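Local atomic coordinates of peptidoglycan D,D-transpeptidase FtsI (Burkholderia pseudomallei, PDB entry 6HZI), a protein that probably cross-links peptidoglycan as a penicillin-binding D,D-transpeptidase, building septal cell wall during division and serving as a target of beta-lactam antibiotics. Residues M131-P135 with E136-N140; A316-G319 with D320-A324; R229-R232 with T233-S237. All blocks are in the same frame, centred on the assembly; numbering follows the deposited sequence.

Contact 1 of 3, residues M131-P135 with E136-N140; sequences MTMKP and EEMWN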
loop_
_atom_site.group_PDB
_atom_site.type_symbol
_atom_site.label_atom_id
_atom_site.label_comp_id
_atom_site.label_asym_id
_atom_site.label_seq_id
_atom_site.Cartn_x
_atom_site.Cartn_y
_atom_site.Cartn_z
ATOM N N MET A 131 7.517 -3.721 18.512
ATOM C CA MET A 131 8.452 -3.999 19.637
ATOM C C MET A 131 8.256 -5.446 20.118
ATOM O O MET A 131 9.074 -5.929 20.892
ATOM C CB MET A 131 8.241 -3.038 20.805
ATOM C CG MET A 131 8.732 -1.618 20.581
ATOM S SD MET A 131 10.374 -1.557 19.776
ATOM C CE MET A 131 9.882 -1.413 18.057
ATOM N N THR A 132 7.263 -6.168 19.633
ATOM C CA THR A 132 7.147 -7.612 19.957
ATOM C C THR A 132 7.994 -8.457 18.991
ATOM O O THR A 132 7.826 -9.714 19.018
ATOM C CB THR A 132 5.680 -8.080 19.921
ATOM O OG1 THR A 132 5.183 -8.277 18.579
ATOM C CG2 THR A 132 4.788 -7.128 20.697
ATOM N N MET A 133 8.785 -7.852 18.107
ATOM C CA MET A 133 9.476 -8.638 17.031
ATOM C C MET A 133 10.924 -8.172 16.935
ATOM O O MET A 133 11.227 -7.045 17.413
ATOM C CB MET A 133 8.812 -8.494 15.651
ATOM C CG MET A 133 7.382 -9.018 15.579
ATOM S SD MET A 133 6.478 -8.693 13.995
ATOM C CE MET A 133 6.185 -6.926 14.100
ATOM N N LYS A 134 11.791 -9.031 16.408
ATOM C CA LYS A 134 13.249 -8.726 16.285
ATOM C C LYS A 134 13.487 -8.039 14.949
ATOM O O LYS A 134 12.788 -8.351 13.987
ATOM C CB LYS A 134 14.100 -10.003 16.308
ATOM C CG LYS A 134 14.032 -10.839 17.584
ATOM C CD LYS A 134 14.472 -12.279 17.391
ATOM C CE LYS A 134 14.147 -13.149 18.593
ATOM N NZ LYS A 134 13.722 -14.512 18.193
ATOM N N PRO A 135 14.441 -7.087 14.858
ATOM C CA PRO A 135 14.846 -6.505 13.569
ATOM C C PRO A 135 14.992 -7.536 12.431
ATOM O O PRO A 135 14.546 -7.354 11.323
ATOM C CB PRO A 135 16.210 -5.880 13.922
ATOM C CG PRO A 135 16.034 -5.429 15.364
ATOM C CD PRO A 135 15.186 -6.515 15.991
ATOM N N GLU A 136 15.605 -8.656 12.743
ATOM C CA GLU A 136 15.882 -9.669 11.718
ATOM C C GLU A 136 14.536 -10.142 11.167
ATOM O O GLU A 136 14.421 -10.342 9.962
ATOM C CB GLU A 136 16.776 -10.757 12.316
ATOM C CG GLU A 136 17.129 -11.861 11.338
ATOM C CD GLU A 136 17.900 -12.998 11.976
ATOM O OE1 GLU A 136 18.383 -12.825 13.110
ATOM O OE2 GLU A 136 17.976 -14.051 11.355
ATOM N N GLU A 137 13.576 -10.394 12.038
ATOM C CA GLU A 137 12.259 -10.937 11.633
ATOM C C GLU A 137 11.618 -9.985 10.615
ATOM O O GLU A 137 11.095 -10.477 9.625
ATOM C CB GLU A 137 11.374 -11.102 12.859
ATOM C CG GLU A 137 11.699 -12.338 13.664
ATOM C CD GLU A 137 10.943 -12.449 14.978
ATOM O OE1 GLU A 137 10.615 -11.409 15.595
ATOM O OE2 GLU A 137 10.667 -13.575 15.362
ATOM N N MET A 138 11.729 -8.688 10.866
ATOM C CA MET A 138 11.038 -7.611 10.135
ATOM C C MET A 138 11.774 -7.395 8.812
ATOM O O MET A 138 11.091 -7.334 7.754
ATOM C CB MET A 138 10.990 -6.324 10.973
ATOM C CG MET A 138 9.924 -6.405 12.079
ATOM S SD MET A 138 9.685 -4.883 13.000
ATOM C CE MET A 138 9.513 -3.652 11.707
ATOM N N TRP A 139 13.108 -7.327 8.867
ATOM C CA TRP A 139 13.985 -7.234 7.661
ATOM C C TRP A 139 13.689 -8.439 6.759
ATOM O O TRP A 139 13.480 -8.263 5.565
ATOM C CB TRP A 139 15.473 -7.130 8.025
ATOM C CG TRP A 139 16.395 -6.823 6.874
ATOM C CD1 TRP A 139 16.970 -5.614 6.545
ATOM C CD2 TRP A 139 16.879 -7.778 5.912
ATOM N NE1 TRP A 139 17.746 -5.745 5.421
ATOM C CE2 TRP A 139 17.723 -7.065 5.024
ATOM C CE3 TRP A 139 16.669 -9.161 5.726
ATOM C CZ2 TRP A 139 18.349 -7.695 3.948
ATOM C CZ3 TRP A 139 17.282 -9.780 4.660
ATOM C CH2 TRP A 139 18.112 -9.048 3.787
ATOM N N ASN A 140 13.565 -9.623 7.317
ATOM C CA ASN A 140 13.304 -10.793 6.451
ATOM C C ASN A 140 11.970 -10.574 5.761
ATOM O O ASN A 140 11.867 -11.009 4.603
ATOM C CB ASN A 140 13.347 -12.141 7.188
ATOM C CG ASN A 140 14.760 -12.629 7.435
ATOM O OD1 ASN A 140 15.731 -12.123 6.847
ATOM N ND2 ASN A 140 14.876 -13.596 8.326
#

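Contact 2 of 3, residues A316-G319 with D320-A324; sequences AIVG and DTLRA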
loop_
_atom_site.group_PDB
_atom_site.type_symbol
_atom_site.label_atom_id
_atom_site.label_comp_id
_atom_site.label_asym_id
_atom_site.label_seq_id
_atom_site.Cartn_x
_atom_site.Cartn_y
_atom_site.Cartn_z
ATOM N N ALA A 316 -12.102 5.932 -7.929
ATOM C CA ALA A 316 -12.560 6.102 -9.335
ATOM C C ALA A 316 -11.977 4.975 -10.206
ATOM O O ALA A 316 -12.768 4.287 -10.881
ATOM C CB ALA A 316 -12.174 7.486 -9.831
ATOM N N ILE A 317 -10.659 4.723 -10.130
ATOM C CA ILE A 317 -10.003 3.650 -10.937
ATOM C C ILE A 317 -10.649 2.292 -10.580
ATOM O O ILE A 317 -10.845 1.437 -11.465
ATOM C CB ILE A 317 -8.468 3.645 -10.707
ATOM C CG1 ILE A 317 -7.802 4.914 -11.245
ATOM C CG2 ILE A 317 -7.822 2.398 -11.318
ATOM C CD1 ILE A 317 -6.355 5.051 -10.852
ATOM N N VAL A 318 -10.892 2.046 -9.300
ATOM C CA VAL A 318 -11.389 0.721 -8.877
ATOM C C VAL A 318 -12.800 0.496 -9.442
ATOM O O VAL A 318 -13.031 -0.573 -10.025
ATOM C CB VAL A 318 -11.321 0.557 -7.351
ATOM C CG1 VAL A 318 -12.113 -0.666 -6.914
ATOM C CG2 VAL A 318 -9.858 0.445 -6.893
ATOM N N GLY A 319 -13.733 1.420 -9.215
ATOM C CA GLY A 319 -15.083 1.295 -9.792
ATOM C C GLY A 319 -15.023 1.160 -11.316
ATOM O O GLY A 319 -15.627 0.215 -11.882
ATOM N N ASP A 320 -14.281 2.027 -12.005
ATOM C CA ASP A 320 -14.308 1.969 -13.493
ATOM C C ASP A 320 -13.758 0.598 -13.887
ATOM O O ASP A 320 -14.310 -0.038 -14.780
ATOM C CB ASP A 320 -13.571 3.153 -14.140
ATOM C CG ASP A 320 -14.274 4.488 -13.944
ATOM O OD1 ASP A 320 -15.495 4.468 -13.693
ATOM O OD2 ASP A 320 -13.596 5.549 -14.012
ATOM N N THR A 321 -12.685 0.156 -13.234
ATOM C CA THR A 321 -11.972 -1.070 -13.672
ATOM C C THR A 321 -12.868 -2.288 -13.435
ATOM O O THR A 321 -12.872 -3.229 -14.270
ATOM C CB THR A 321 -10.642 -1.255 -12.938
ATOM O OG1 THR A 321 -9.726 -0.212 -13.278
ATOM C CG2 THR A 321 -10.024 -2.577 -13.303
ATOM N N LEU A 322 -13.533 -2.322 -12.280
ATOM C CA LEU A 322 -14.361 -3.487 -11.902
ATOM C C LEU A 322 -15.571 -3.509 -12.844
ATOM O O LEU A 322 -15.852 -4.601 -13.387
ATOM C CB LEU A 322 -14.782 -3.377 -10.431
ATOM C CG LEU A 322 -13.714 -3.728 -9.393
ATOM C CD1 LEU A 322 -14.266 -3.531 -7.988
ATOM C CD2 LEU A 322 -13.226 -5.166 -9.558
ATOM N N ARG A 323 -16.218 -2.360 -13.093
ATOM C CA ARG A 323 -17.285 -2.295 -14.153
ATOM C C ARG A 323 -16.768 -2.834 -15.500
ATOM O O ARG A 323 -17.316 -3.858 -15.955
ATOM C CB ARG A 323 -17.862 -0.891 -14.229
ATOM C CG ARG A 323 -18.743 -0.623 -13.018
ATOM C CD ARG A 323 -19.474 0.663 -13.260
ATOM N NE ARG A 323 -18.624 1.810 -12.977
ATOM C CZ ARG A 323 -18.388 2.268 -11.760
ATOM N NH1 ARG A 323 -18.924 1.634 -10.724
ATOM N NH2 ARG A 323 -17.610 3.332 -11.590
ATOM N N ALA A 324 -15.642 -2.303 -16.001
ATOM C CA ALA A 324 -14.910 -2.754 -17.218
ATOM C C ALA A 324 -14.623 -4.260 -17.228
ATOM O O ALA A 324 -14.548 -4.795 -18.302
ATOM C CB ALA A 324 -13.638 -1.974 -17.356
#

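Contact 3 of 3, residues R229-R232 with T233-S237; sequences REVR and TMLES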
loop_
_atom_site.group_PDB
_atom_site.type_symbol
_atom_site.label_atom_id
_atom_site.label_comp_id
_atom_site.label_asym_id
_atom_site.label_seq_id
_atom_site.Cartn_x
_atom_site.Cartn_y
_atom_site.Cartn_z
ATOM N N ARG A 229 -6.246 -13.053 5.169
ATOM C CA ARG A 229 -7.706 -12.772 5.245
ATOM C C ARG A 229 -7.937 -11.727 6.345
ATOM O O ARG A 229 -8.811 -10.850 6.217
ATOM C CB ARG A 229 -8.470 -14.066 5.554
ATOM C CG ARG A 229 -8.486 -15.050 4.391
ATOM C CD ARG A 229 -9.291 -16.305 4.649
ATOM N NE ARG A 229 -8.626 -17.354 3.895
ATOM C CZ ARG A 229 -8.001 -18.402 4.425
ATOM N NH1 ARG A 229 -8.005 -18.602 5.731
ATOM N NH2 ARG A 229 -7.393 -19.273 3.638
ATOM N N GLU A 230 -7.216 -11.867 7.458
ATOM C CA GLU A 230 -7.430 -11.000 8.635
ATOM C C GLU A 230 -6.983 -9.571 8.346
ATOM O O GLU A 230 -7.664 -8.627 8.811
ATOM C CB GLU A 230 -6.741 -11.683 9.806
ATOM C CG GLU A 230 -7.673 -12.749 10.282
ATOM C CD GLU A 230 -7.098 -13.517 11.390
ATOM O OE1 GLU A 230 -5.847 -13.337 11.598
ATOM O OE2 GLU A 230 -7.911 -14.239 12.018
ATOM N N VAL A 231 -5.894 -9.416 7.600
ATOM C CA VAL A 231 -5.410 -8.071 7.211
ATOM C C VAL A 231 -6.389 -7.498 6.186
ATOM O O VAL A 231 -6.685 -6.278 6.257
ATOM C CB VAL A 231 -3.952 -8.150 6.736
ATOM C CG1 VAL A 231 -3.437 -6.818 6.200
ATOM C CG2 VAL A 231 -3.086 -8.637 7.887
ATOM N N ARG A 232 -6.938 -8.353 5.321
ATOM C CA ARG A 232 -7.961 -7.891 4.344
ATOM C C ARG A 232 -9.172 -7.311 5.098
ATOM O O ARG A 232 -9.645 -6.209 4.692
ATOM C CB ARG A 232 -8.304 -8.988 3.342
ATOM C CG ARG A 232 -7.226 -9.252 2.297
ATOM C CD ARG A 232 -7.786 -9.834 1.005
ATOM N NE ARG A 232 -8.398 -11.153 1.135
ATOM C CZ ARG A 232 -7.718 -12.284 1.282
ATOM N NH1 ARG A 232 -6.403 -12.278 1.366
ATOM N NH2 ARG A 232 -8.355 -13.425 1.386
ATOM N N THR A 233 -9.664 -7.979 6.153
ATOM C CA THR A 233 -10.780 -7.456 7.024
ATOM C C THR A 233 -10.384 -6.090 7.585
ATOM O O THR A 233 -11.133 -5.130 7.483
ATOM C CB THR A 233 -11.094 -8.428 8.169
ATOM O OG1 THR A 233 -11.427 -9.696 7.602
ATOM C CG2 THR A 233 -12.212 -7.939 9.053
ATOM N N MET A 234 -9.168 -5.993 8.081
ATOM C CA MET A 234 -8.672 -4.713 8.603
ATOM C C MET A 234 -8.581 -3.666 7.474
ATOM O O MET A 234 -8.908 -2.501 7.740
ATOM C CB MET A 234 -7.304 -4.913 9.264
ATOM C CG MET A 234 -7.346 -5.750 10.515
ATOM S SD MET A 234 -5.632 -6.167 11.024
ATOM C CE MET A 234 -5.954 -7.428 12.264
ATOM N N LEU A 235 -8.101 -3.999 6.267
ATOM C CA LEU A 235 -7.995 -2.959 5.197
ATOM C C LEU A 235 -9.397 -2.433 4.870
ATOM O O LEU A 235 -9.559 -1.221 4.615
ATOM C CB LEU A 235 -7.307 -3.514 3.942
ATOM C CG LEU A 235 -5.825 -3.867 4.133
ATOM C CD1 LEU A 235 -5.268 -4.591 2.916
ATOM C CD2 LEU A 235 -4.977 -2.647 4.495
ATOM N N GLU A 236 -10.391 -3.307 4.885
ATOM C CA GLU A 236 -11.810 -2.918 4.670
ATOM C C GLU A 236 -12.238 -1.933 5.774
ATOM O O GLU A 236 -12.863 -0.880 5.458
ATOM C CB GLU A 236 -12.669 -4.162 4.564
ATOM C CG GLU A 236 -14.102 -3.807 4.229
ATOM C CD GLU A 236 -14.931 -4.986 3.735
ATOM O OE1 GLU A 236 -16.064 -4.715 3.234
ATOM O OE2 GLU A 236 -14.412 -6.182 3.817
ATOM N N SER A 237 -11.804 -2.144 7.009
ATOM C CA SER A 237 -12.257 -1.263 8.107
ATOM C C SER A 237 -11.751 0.166 7.861
ATOM O O SER A 237 -12.435 1.131 8.301
ATOM C CB SER A 237 -11.867 -1.808 9.437
ATOM O OG SER A 237 -10.460 -1.686 9.687
HETATM O O HOH W 1 -12.443 -7.582 3.743
#

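Contact 1 of 3, residues M131-P135 with E136-N140
The carboxylate of Glu137 reaches back to the backbone of Lys134. Lys134 N meets OE1 of Glu137 on the anti side of the carboxylate, 29° out of its plane, in a short and nearly straight hydrogen bond of 2.8 Å. The OE2 end is held by a salt bridge to Arg82, so both oxygens of the group have partners and its rotation is restrained. Farther along, the Trp139 ring has Asn140 OD1 at its edge, in plane, and meets the ring of Trp166 with the planes inclined at about 60°.

The reach of Glu137 follows from its torsions: CG sits beside the backbone N (chi1 -79°), and the extended chain beyond it carries OE1 back over the first turn to the N-cap amide. There OE1 also comes within 3.4 Å of Met133 CB. The ammonium of Lys134 stays near this carboxylate without forming a salt bridge, its NZ 4.3 Å from Glu137 OE2. On the buried side, Met133 CE approaches Met138 SD at 4.2 Å, the two side chains crossing at about a right angle; both also touch Leu76 of helix 70-79. Trp139 N donates to Pro135 O at 2.8 Å, starting the regular helical pattern, whereas the bond from Met138 N to Lys134 O is weak.

With Lys134 as N-cap and proline as the first helical residue, the Glu137 bond supplies one half of a capping box. The Met133-Met138 contact, between the residue before the cap and the fourth helical residue, is a hydrophobic staple, and together they mark the start of helix 135-144.

Contact 2 of 3, residues A316-G319 with D320-A324
Two donors of Thr321 grip the carbonyl oxygen of Ile317. The hydroxyl OG1 gives a hydrogen bond of 2.7 Å to Ile317 O, and the backbone N of Thr321 reaches the same oxygen at 2.9 Å, the two arriving from opposite faces of the carbonyl plane. The hydroxyl can fold back in this way because OG1 stands beside its own backbone N (chi1 -66°), which also sets it next to the CG2 branch of Ile317. Thus a buried threonine satisfies its polar end within its own helix while lying against Ile290.

On another side of the helix, Val318 and Leu322 run side by side and point the same way, with Val318 CG1 3.7 Å from Leu322 CD1. They touch Ala283, and Val318 also rests on Val292, so this face of helix 310-324 packs on strands 274-283 and 290-297 of the central antiparallel sheet.

The solvent-facing Arg323 turns back along the helix through a bend at chi3 (-80°). Its guanidinium lies flat over Gly319, with Gly319 O 3.4 Å above the plane and over its centre. From there Arg323 NH2 forms a salt bridge of 3.2 Å to Asp320 OD1, met on the anti side and 32° out of the carboxylate plane. The other oxygen, Asp320 OD2, accepts from Asn21 of helix 12-28, tying the two helices together.

A cationic group placed above a carbonyl that already accepts from Arg323 N, close to the C-terminal end of the helix, would be expected to interact favourably with the negative end of the helix dipole as well as with Asp320.

Contact 3 of 3, residues R229-R232 with T233-S237
Thr233 folds its hydroxyl back onto Arg229. With OG1 beside the backbone N (chi1 -57°), the side chain brings OG1 to 3.2 Å from Arg229 O, which also accepts from Thr233 N at 3.0 Å. The two donors approach that oxygen from opposite faces of its plane, so the exposed threonine adds a second bond to the carbonyl that its own amide already uses.

Met234 keeps an extended chain beyond CG and lies past the carbonyl of Glu230, its CG 3.4 Å from Glu230 O, on the way to Val74 and Pro85. In Leu235 the branch point CG is 3.3 Å from Val231 O and 4.3 Å from Val231 CG1. These apolar side chains belong to the inner face of helix 225-238 in the transpeptidase fold: Val231 and Leu235 touch helices 70-79 and 187-198, and Leu235 leans on Pro71, right after the lysine of the probable SxxK motif.

Arg232 bends at chi3 (-64°), which lays one face of its guanidinium over Arg229 CA, offset toward the rim. Although buried, the group is well satisfied, by a salt bridge to Asp200 and by the carbonyl oxygens of Ile197 and Pro286. Glu236, one turn on, has an extended chain that ends in a salt bridge with Arg254, while Ser237 OG donates back to Met234 O at 2.6 Å.

Overall arrangement
The three contacts are local helix features spread widely over one domain. Contacts 1 and 2 lie on opposite sides of the chain's centre, their centres about 37 Å apart. Contact 3 is about 22 Å from contact 1 and 21 Å from contact 2, centre to centre, and its nearest atoms stay about 11 Å from either. Helix 70-79, which begins at the lysine of the probable SxxK motif (Ser67, Lys70), links contacts 1 and 3, since side chains of both pack on it. Strand 274-283 likewise joins contacts 2 and 3, through Ala283 and Met282. Leu235 of contact 3 touches the residues of that presumed active-site motif.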